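Local coordinates for protein thioredoxin reductase (Streptomyces clavuligerus, PDB 4NTD) that forms disulfide bonds in sulfur-containing natural products such as holomycin, as an FAD-dependent flavoenzyme related to thioredoxin reductase, at residues G30-V35 with R53-L58; V136-L141 with W293-V298; L159-Y164 with V185-L190. All blocks are in the same frame, centred on the assembly; numbering follows the deposited sequence. Where two conformers were deposited one is given.

Starting from the N terminus, contact 1 closes the first loop: strand 31-36 runs into helix 40-51, and the chain returns beside it as strand 56-60, a beta-alpha-beta unit of the FAD-binding sheet. The chain later re-enters this sheet as strand 134-137, which lies on the other side of strand 31-36, so contacts 1 and 2 touch through neighbouring strands. Contact 2 spans the longest loop, 151 residues, and ends when strand 292-294 joins the same sheet at its edge. Contact 3 falls wholly within that excursion, in the domain built on the second parallel sheet. It comes within about 7 Å of contact 2, nearest atoms, beside the bound glutathione.

Contact 1 of 3, residues G30-V35 with R53-L58; sequences GIDVVV and RRRVVL
Val33, Val34 and Val35 pair in parallel with Val56, Val57 and Leu58, the short strands 31-35 and 56-58 running 4.7 Å apart with their directions only 12° from each other. Val57 N donates to Val33 O and Val35 N to Val57 O (2.9 Å). Just before the paired residues, Arg55 O accepts from both Asp32 N (2.9 Å) and Val33 N (3.2 Å). Asp32 also returns a side-chain bond to the loop leading into strand 56-60. With CG anti to its own carbonyl carbon (chi1 -66°), the carboxylate swings across to Arg55, whose N reaches OD2 at 2.8 Å in a nearly straight bond that uses the anti lone pair. A water ties the same OD2 to Arg54 NH1, while the guanidinium, turned 80° from the carboxylate plane, is also held by a hydrogen bond to Asn320 and a salt bridge to Asp327, both on helix 305-338.

Farther along, branched aliphatic residues suit both faces of the sheet. Val35 CG2 meets Val56 CG1 at 4.0 Å on the face covered by helix 40-51, and Leu58 lies against the CB of Val35 there. On the reverse face Ile31 CD1 touches Val57 CG2 at 4.1 Å, beneath strand 129-132. Gly30 has a positive phi, where a side chain would collide with the preceding residue's carbonyl oxygen, which favours glycine.

This is the opening beta-alpha-beta crossover of a Rossmann-type FAD domain, with the FAD-binding Asp60 just beyond Leu58. The chemistry divides accordingly: apolar contacts and backbone bonds hold the buried strands, whereas a carboxylate satisfies the Arg55 amide before regular pairing begins.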
# COMPACT_ATOMS: atom_id res chain seq x y z
N GLY A 30 -17.67 13.86 -20.17
CA GLY A 30 -16.21 14.00 -20.16
C GLY A 30 -15.58 12.92 -19.30
O GLY A 30 -16.14 12.52 -18.28
N ILE A 31 -14.41 12.43 -19.72
CA ILE A 31 -13.68 11.42 -18.97
C ILE A 31 -12.78 12.12 -17.96
O ILE A 31 -12.07 13.07 -18.30
CB ILE A 31 -12.83 10.53 -19.92
CG1 ILE A 31 -13.74 9.78 -20.89
CG2 ILE A 31 -11.97 9.55 -19.12
CD1 ILE A 31 -13.03 9.28 -22.13
N ASP A 32 -12.83 11.66 -16.71
CA ASP A 32 -12.06 12.28 -15.63
C ASP A 32 -10.66 11.69 -15.50
O ASP A 32 -9.69 12.43 -15.34
CB ASP A 32 -12.80 12.14 -14.30
CG ASP A 32 -14.09 12.92 -14.26
OD1 ASP A 32 -14.07 14.13 -14.60
OD2 ASP A 32 -15.13 12.34 -13.88
N VAL A 33 -10.57 10.36 -15.57
CA VAL A 33 -9.29 9.67 -15.40
C VAL A 33 -9.14 8.52 -16.38
O VAL A 33 -10.07 7.72 -16.56
CB VAL A 33 -9.12 9.11 -13.97
CG1 VAL A 33 -7.68 8.67 -13.74
CG2 VAL A 33 -9.54 10.14 -12.92
N VAL A 34 -7.98 8.44 -17.02
CA VAL A 34 -7.58 7.23 -17.75
C VAL A 34 -6.49 6.54 -16.94
O VAL A 34 -5.46 7.14 -16.62
CB VAL A 34 -7.09 7.53 -19.18
CG1 VAL A 34 -6.54 6.27 -19.83
CG2 VAL A 34 -8.23 8.10 -20.02
N VAL A 35 -6.74 5.28 -16.60
CA VAL A 35 -5.78 4.45 -15.88
C VAL A 35 -5.11 3.54 -16.90
O VAL A 35 -5.79 2.74 -17.56
CB VAL A 35 -6.46 3.63 -14.77
CG1 VAL A 35 -5.44 2.77 -14.03
CG2 VAL A 35 -7.18 4.54 -13.80
N ARG A 53 -17.41 8.55 -7.96
CA ARG A 53 -18.27 9.02 -9.05
C ARG A 53 -17.51 9.77 -10.15
O ARG A 53 -18.07 10.60 -10.86
CB ARG A 53 -19.43 9.88 -8.51
CG ARG A 53 -20.16 9.25 -7.34
CD ARG A 53 -21.47 9.96 -7.04
NE ARG A 53 -22.51 9.63 -8.01
CZ ARG A 53 -23.68 10.26 -8.09
NH1 ARG A 53 -23.96 11.26 -7.26
NH2 ARG A 53 -24.58 9.89 -8.99
N ARG A 54 -16.22 9.46 -10.29
CA ARG A 54 -15.42 9.98 -11.40
C ARG A 54 -15.56 9.02 -12.56
O ARG A 54 -15.65 7.80 -12.36
CB ARG A 54 -13.95 10.11 -11.00
CG ARG A 54 -13.68 11.06 -9.85
CD ARG A 54 -14.05 12.50 -10.19
NE ARG A 54 -13.73 13.41 -9.10
CZ ARG A 54 -13.98 14.71 -9.09
NH1 ARG A 54 -14.57 15.30 -10.13
NH2 ARG A 54 -13.64 15.44 -8.03
N ARG A 55 -15.60 9.56 -13.78
CA ARG A 55 -15.69 8.74 -14.98
C ARG A 55 -14.30 8.22 -15.35
O ARG A 55 -13.42 9.00 -15.72
CB ARG A 55 -16.33 9.54 -16.11
CG ARG A 55 -17.74 10.00 -15.76
CD ARG A 55 -18.51 8.86 -15.11
NE ARG A 55 -19.32 9.30 -13.98
CZ ARG A 55 -19.70 8.50 -12.99
NH1 ARG A 55 -19.32 7.23 -12.98
NH2 ARG A 55 -20.44 8.97 -12.00
N VAL A 56 -14.13 6.91 -15.25
CA VAL A 56 -12.83 6.26 -15.43
C VAL A 56 -12.85 5.31 -16.63
O VAL A 56 -13.79 4.54 -16.80
CB VAL A 56 -12.45 5.45 -14.18
CG1 VAL A 56 -11.11 4.73 -14.36
CG2 VAL A 56 -12.40 6.36 -12.95
N VAL A 57 -11.80 5.38 -17.44
CA VAL A 57 -11.54 4.39 -18.48
C VAL A 57 -10.18 3.75 -18.18
O VAL A 57 -9.20 4.45 -17.98
CB VAL A 57 -11.52 5.01 -19.89
CG1 VAL A 57 -11.19 3.95 -20.94
CG2 VAL A 57 -12.85 5.67 -20.20
N LEU A 58 -10.14 2.42 -18.14
CA LEU A 58 -8.89 1.69 -18.01
C LEU A 58 -8.49 1.13 -19.37
O LEU A 58 -9.33 0.58 -20.08
CB LEU A 58 -9.01 0.54 -17.02
CG LEU A 58 -9.37 0.90 -15.58
CD1 LEU A 58 -10.87 0.79 -15.34
CD2 LEU A 58 -8.59 0.03 -14.61
O HOH W 1 -16.29 14.29 -12.08

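Contact 2 of 3, residues V136-L141 with W293-V298; sequences VVATGL and WAVGNV. With FAD (flavin-adenine dinucleotide), chain C.
Gly140 N and Val298 N both donate to one water, at 2.8 and 3.1 Å, and that water in turn donates to Val295 O (2.7 Å) and to FAD O1P (2.8 Å). Four partners fix it between the two loops and the FAD pyrophosphate. Asn297 N adds a direct bond to O1P of FAD, 2.9 Å and fairly straight at 160°. Glycine suits two places here: a CB on Gly140 would strike FAD O2A, and one on Gly296 would strike O1P.

The side chain of Asn297 divides its ends: OD1 takes Arg65 and ND2 the carbonyl of Asp300, while its CB lies against Leu141 CD2 at 3.7 Å. Nearby, Val298 CG2 rests on the hydroxyl of Thr139, which bonds to Arg262 O.

Behind the loops, strands 136-137 and 293-294 run parallel, with Val137 N bonded to Trp293 O at 2.8 Å. Val295 places CG2 between its backbone N and carbonyl carbon (chi1 -57° to CG1), which brings that methyl onto Ala138 CB at 3.7 Å. Strand ends opening into a dinucleotide site are the Rossmann arrangement. From these segments the phosphates receive one direct amide bond, from Asn297 N, and water-mediated ones, suggesting that the backbone path does much of the work.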
# COMPACT_ATOMS: atom_id res chain seq x y z
N VAL A 136 -3.43 8.11 -14.65
CA VAL A 136 -2.68 7.27 -13.72
C VAL A 136 -1.92 6.23 -14.55
O VAL A 136 -2.54 5.45 -15.27
CB VAL A 136 -3.59 6.55 -12.71
CG1 VAL A 136 -2.78 5.66 -11.78
CG2 VAL A 136 -4.41 7.56 -11.91
N VAL A 137 -0.59 6.24 -14.44
CA VAL A 137 0.25 5.27 -15.14
C VAL A 137 0.60 4.15 -14.17
O VAL A 137 1.26 4.38 -13.16
CB VAL A 137 1.52 5.93 -15.71
CG1 VAL A 137 2.40 4.90 -16.42
CG2 VAL A 137 1.16 7.06 -16.66
N ALA A 138 0.14 2.94 -14.48
CA ALA A 138 0.36 1.76 -13.64
C ALA A 138 0.77 0.59 -14.53
O ALA A 138 0.16 -0.48 -14.50
CB ALA A 138 -0.89 1.44 -12.85
N THR A 139 1.83 0.81 -15.30
CA THR A 139 2.22 -0.07 -16.40
C THR A 139 3.25 -1.15 -16.03
O THR A 139 3.68 -1.93 -16.89
CB THR A 139 2.80 0.78 -17.54
OG1 THR A 139 3.73 1.73 -16.99
CG2 THR A 139 1.70 1.53 -18.27
N GLY A 140 3.65 -1.20 -14.76
CA GLY A 140 4.54 -2.24 -14.27
C GLY A 140 5.98 -2.14 -14.75
O GLY A 140 6.42 -1.08 -15.21
N LEU A 141 6.70 -3.25 -14.63
CA LEU A 141 8.08 -3.34 -15.12
C LEU A 141 8.30 -4.67 -15.84
O LEU A 141 7.55 -5.63 -15.64
CB LEU A 141 9.08 -3.17 -13.97
CG LEU A 141 9.21 -4.26 -12.89
CD1 LEU A 141 10.03 -5.46 -13.34
CD2 LEU A 141 9.82 -3.67 -11.63
N TRP A 293 -0.26 10.84 -12.24
CA TRP A 293 0.14 9.96 -11.14
C TRP A 293 0.79 8.69 -11.70
O TRP A 293 0.50 8.29 -12.83
CB TRP A 293 -1.07 9.59 -10.28
CG TRP A 293 -1.34 10.52 -9.13
CD1 TRP A 293 -1.01 10.30 -7.82
CD2 TRP A 293 -1.98 11.80 -9.18
NE1 TRP A 293 -1.41 11.37 -7.05
CE2 TRP A 293 -2.00 12.30 -7.86
CE3 TRP A 293 -2.53 12.57 -10.20
CZ2 TRP A 293 -2.56 13.54 -7.54
CZ3 TRP A 293 -3.09 13.81 -9.89
CH2 TRP A 293 -3.09 14.28 -8.56
N ALA A 294 1.65 8.08 -10.90
CA ALA A 294 2.28 6.80 -11.25
C ALA A 294 2.31 5.89 -10.02
O ALA A 294 2.71 6.33 -8.95
CB ALA A 294 3.68 7.03 -11.78
N VAL A 295 1.90 4.64 -10.19
CA VAL A 295 1.82 3.68 -9.08
C VAL A 295 2.29 2.29 -9.46
O VAL A 295 2.19 1.88 -10.62
CB VAL A 295 0.39 3.57 -8.50
CG1 VAL A 295 -0.13 4.93 -8.05
CG2 VAL A 295 -0.57 2.95 -9.51
N GLY A 296 2.78 1.55 -8.47
CA GLY A 296 3.23 0.17 -8.64
C GLY A 296 4.66 0.01 -9.13
O GLY A 296 5.51 0.88 -8.90
N ASN A 297 4.92 -1.11 -9.80
CA ASN A 297 6.26 -1.46 -10.27
C ASN A 297 6.87 -0.46 -11.26
O ASN A 297 8.09 -0.45 -11.43
CB ASN A 297 6.26 -2.85 -10.93
CG ASN A 297 6.52 -4.00 -9.95
OD1 ASN A 297 6.26 -5.15 -10.30
ND2 ASN A 297 7.05 -3.71 -8.77
N VAL A 298 6.05 0.36 -11.92
CA VAL A 298 6.59 1.38 -12.84
C VAL A 298 7.45 2.41 -12.11
O VAL A 298 8.34 3.01 -12.71
CB VAL A 298 5.48 2.07 -13.69
CG1 VAL A 298 4.58 2.95 -12.84
CG2 VAL A 298 6.10 2.88 -14.83
PA FAD C . 1.38 -5.37 -13.15
O1A FAD C . 0.64 -6.31 -12.23
O2A FAD C . 2.55 -5.91 -13.93
O5B FAD C . 0.32 -4.75 -14.18
C5B FAD C . 0.74 -3.81 -15.17
C4B FAD C . -0.26 -3.85 -16.31
O4B FAD C . -0.01 -2.76 -17.19
C3B FAD C . -0.15 -5.13 -17.14
O3B FAD C . -1.41 -5.83 -17.16
C2B FAD C . 0.25 -4.66 -18.53
O2B FAD C . -0.38 -5.42 -19.57
C1B FAD C . -0.22 -3.21 -18.53
N9A FAD C . 0.47 -2.29 -19.46
C8A FAD C . 1.80 -2.06 -19.52
N7A FAD C . 2.07 -1.13 -20.47
C5A FAD C . 0.90 -0.76 -21.02
C6A FAD C . 0.47 0.18 -22.08
N6A FAD C . 1.38 0.92 -22.75
N1A FAD C . -0.86 0.27 -22.35
C2A FAD C . -1.78 -0.47 -21.68
N3A FAD C . -1.45 -1.34 -20.71
C4A FAD C . -0.15 -1.52 -20.34
N1 FAD C . 3.98 -10.35 -5.81
C2 FAD C . 3.28 -10.78 -4.73
O2 FAD C . 2.82 -9.93 -3.95
N3 FAD C . 3.07 -12.09 -4.48
C4 FAD C . 3.54 -13.05 -5.30
O4 FAD C . 3.33 -14.26 -5.04
C4X FAD C . 4.30 -12.66 -6.50
N5 FAD C . 4.82 -13.57 -7.38
C5X FAD C . 5.53 -13.15 -8.46
C6 FAD C . 6.04 -14.10 -9.34
C7 FAD C . 6.77 -13.71 -10.46
C7M FAD C . 7.32 -14.75 -11.41
C8 FAD C . 7.00 -12.27 -10.72
C8M FAD C . 7.80 -11.82 -11.93
C9 FAD C . 6.50 -11.31 -9.85
C9A FAD C . 5.76 -11.70 -8.72
N10 FAD C . 5.23 -10.75 -7.81
C10 FAD C . 4.50 -11.21 -6.71
C1' FAD C . 5.39 -9.30 -7.98
C2' FAD C . 4.21 -8.76 -8.79
O2' FAD C . 4.36 -9.15 -10.16
C3' FAD C . 4.11 -7.24 -8.70
O3' FAD C . 4.03 -6.84 -7.32
C4' FAD C . 2.89 -6.67 -9.43
O4' FAD C . 2.77 -7.22 -10.75
C5' FAD C . 2.96 -5.16 -9.55
O5' FAD C . 1.67 -4.66 -9.88
P FAD C . 1.47 -3.45 -10.92
O1P FAD C . 2.50 -2.39 -10.64
O2P FAD C . 0.00 -3.11 -10.93
O3P FAD C . 1.92 -4.07 -12.36
O HOH W 2 3.01 -0.17 -12.23
O HOH W 3 5.12 -5.03 -12.96

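Contact 3 of 3, residues L159-Y164 with V185-L190; sequences LLHCPY and VRHALL. With GSH (glutathione), chain B.
His161 and His187 form the tight centre of this contact. NE2 of His187 donates a hydrogen bond to His161 O at 2.7 Å, with the oxygen in the plane of the imidazole, though the bond bends to 145°. The rings lie almost parallel, 10° apart, but are slid so far (centroids 5.2 Å apart) that they barely overlap; CD2 of His161 meets CE1 of His187. That CE1 is pressed by Pro163 CD at 3.6 Å, and Pro163 CG sits across Leu190 CD2 at 3.7 Å. Replacing His187 with an alanine would probably leave the carbonyl of His161 without this donor and open a gap beside Pro163.

Pro163 lies within the CxxC redox motif characteristic of thioredoxin reductase relatives, here Cys-Pro-Tyr-Cys, with Cys162 at the N-cap of helix 163-166. Cys162 can form a disulfide with Cys165; in the glutathione-bound form its SG is instead joined to GSH SG2 at 2.0 Å. Cys162 points away from helix 184-191, and with SG anti to the backbone N (chi1 167°) the sulfur reaches the glutathione, which His161, Tyr164 and Leu190 help to enclose.

Between the two segments the fit is looser at Tyr164, whose OH stands 4.2 Å from Leu190 CD1; it packs instead against the second subunit, its OH bonded to Asn320 there. Arg186, on the solvent side of helix 184-191, forms a salt bridge with Asp325 of that subunit.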
# COMPACT_ATOMS: atom_id res chain seq x y z
N LEU A 159 12.52 -21.43 -12.05
CA LEU A 159 13.50 -20.37 -12.26
C LEU A 159 12.79 -19.10 -11.82
O LEU A 159 11.83 -18.66 -12.45
CB LEU A 159 13.95 -20.30 -13.72
CG LEU A 159 15.15 -19.41 -14.11
CD1 LEU A 159 14.79 -17.93 -14.08
CD2 LEU A 159 16.37 -19.67 -13.25
N LEU A 160 13.25 -18.52 -10.71
CA LEU A 160 12.50 -17.49 -10.00
C LEU A 160 13.37 -16.30 -9.62
O LEU A 160 14.58 -16.31 -9.82
CB LEU A 160 11.90 -18.10 -8.73
CG LEU A 160 11.04 -19.36 -8.92
CD1 LEU A 160 10.75 -20.05 -7.60
CD2 LEU A 160 9.74 -19.02 -9.64
N HIS A 161 12.74 -15.25 -9.10
CA HIS A 161 13.47 -14.09 -8.59
C HIS A 161 13.16 -13.79 -7.13
O HIS A 161 14.07 -13.74 -6.30
CB HIS A 161 13.20 -12.86 -9.46
CG HIS A 161 13.57 -11.57 -8.80
ND1 HIS A 161 12.66 -10.54 -8.61
CD2 HIS A 161 14.73 -11.14 -8.25
CE1 HIS A 161 13.25 -9.54 -7.99
NE2 HIS A 161 14.51 -9.88 -7.76
N CYS A 162 11.89 -13.61 -6.81
CA CYS A 162 11.46 -12.94 -5.58
C CYS A 162 11.37 -13.92 -4.37
O CYS A 162 10.50 -14.79 -4.34
CB CYS A 162 10.18 -12.10 -5.96
SG CYS A 162 9.31 -11.49 -4.50
N PRO A 163 12.29 -13.78 -3.38
CA PRO A 163 12.23 -14.65 -2.20
C PRO A 163 11.00 -14.47 -1.31
O PRO A 163 10.59 -15.41 -0.64
CB PRO A 163 13.50 -14.29 -1.42
CG PRO A 163 14.42 -13.70 -2.44
CD PRO A 163 13.50 -12.93 -3.34
N TYR A 164 10.41 -13.28 -1.29
CA TYR A 164 9.17 -13.07 -0.53
C TYR A 164 8.00 -13.80 -1.18
O TYR A 164 7.16 -14.37 -0.49
CB TYR A 164 8.88 -11.57 -0.35
CG TYR A 164 9.99 -10.89 0.42
CD1 TYR A 164 10.19 -11.16 1.76
CD2 TYR A 164 10.87 -10.02 -0.21
CE1 TYR A 164 11.22 -10.58 2.47
CE2 TYR A 164 11.91 -9.43 0.49
CZ TYR A 164 12.07 -9.71 1.83
OH TYR A 164 13.09 -9.15 2.55
N VAL A 185 25.16 -11.77 -5.46
CA VAL A 185 25.77 -12.10 -4.16
C VAL A 185 24.79 -11.80 -3.02
O VAL A 185 24.52 -12.67 -2.19
CB VAL A 185 27.10 -11.35 -3.92
CG1 VAL A 185 27.59 -11.54 -2.49
CG2 VAL A 185 28.16 -11.84 -4.90
N ARG A 186 24.25 -10.58 -2.99
CA ARG A 186 23.27 -10.21 -1.97
C ARG A 186 22.03 -11.10 -2.03
O ARG A 186 21.44 -11.42 -1.00
CB ARG A 186 22.88 -8.73 -2.10
CG ARG A 186 23.96 -7.76 -1.62
CD ARG A 186 23.49 -6.31 -1.61
NE ARG A 186 23.31 -5.78 -0.26
CZ ARG A 186 22.19 -5.84 0.46
NH1 ARG A 186 21.09 -6.42 -0.01
NH2 ARG A 186 22.17 -5.32 1.68
N HIS A 187 21.65 -11.52 -3.24
CA HIS A 187 20.49 -12.40 -3.42
C HIS A 187 20.71 -13.77 -2.79
O HIS A 187 19.80 -14.32 -2.16
CB HIS A 187 20.13 -12.54 -4.90
CG HIS A 187 18.66 -12.65 -5.15
ND1 HIS A 187 17.77 -11.68 -4.75
CD2 HIS A 187 17.92 -13.60 -5.78
CE1 HIS A 187 16.54 -12.03 -5.11
NE2 HIS A 187 16.61 -13.19 -5.73
N ALA A 188 21.91 -14.33 -2.95
CA ALA A 188 22.26 -15.61 -2.32
C ALA A 188 22.23 -15.51 -0.79
O ALA A 188 21.74 -16.41 -0.11
CB ALA A 188 23.62 -16.09 -2.80
N LEU A 189 22.76 -14.40 -0.26
CA LEU A 189 22.76 -14.17 1.18
C LEU A 189 21.33 -14.03 1.71
O LEU A 189 21.01 -14.53 2.79
CB LEU A 189 23.58 -12.92 1.52
CG LEU A 189 25.07 -12.99 1.18
CD1 LEU A 189 25.72 -11.62 1.31
CD2 LEU A 189 25.79 -14.02 2.04
N LEU A 190 20.47 -13.36 0.94
CA LEU A 190 19.05 -13.24 1.28
C LEU A 190 18.35 -14.61 1.30
O LEU A 190 17.60 -14.91 2.23
CB LEU A 190 18.35 -12.30 0.29
CG LEU A 190 16.84 -12.10 0.37
CD1 LEU A 190 16.41 -11.62 1.74
CD2 LEU A 190 16.39 -11.13 -0.71
N1 GSH B . 14.84 -5.14 -4.05
CA1 GSH B . 15.79 -5.88 -3.22
C1 GSH B . 16.98 -4.95 -2.92
O11 GSH B . 17.86 -4.87 -3.81
O12 GSH B . 16.98 -4.33 -1.82
CB1 GSH B . 16.36 -7.07 -3.94
CG1 GSH B . 16.09 -8.39 -3.21
CD1 GSH B . 14.59 -8.69 -3.29
OE1 GSH B . 13.85 -8.50 -2.32
N2 GSH B . 14.22 -9.28 -4.43
CA2 GSH B . 12.84 -9.64 -4.73
C2 GSH B . 12.18 -8.43 -5.27
O2 GSH B . 12.78 -7.42 -5.63
CB2 GSH B . 11.93 -9.74 -3.50
SG2 GSH B . 10.86 -11.21 -3.23
N3 GSH B . 10.88 -8.58 -5.12
CA3 GSH B . 10.01 -7.51 -5.35
C3 GSH B . 8.98 -7.67 -6.50
O31 GSH B . 8.77 -8.90 -7.06
O32 GSH B . 8.27 -6.65 -6.88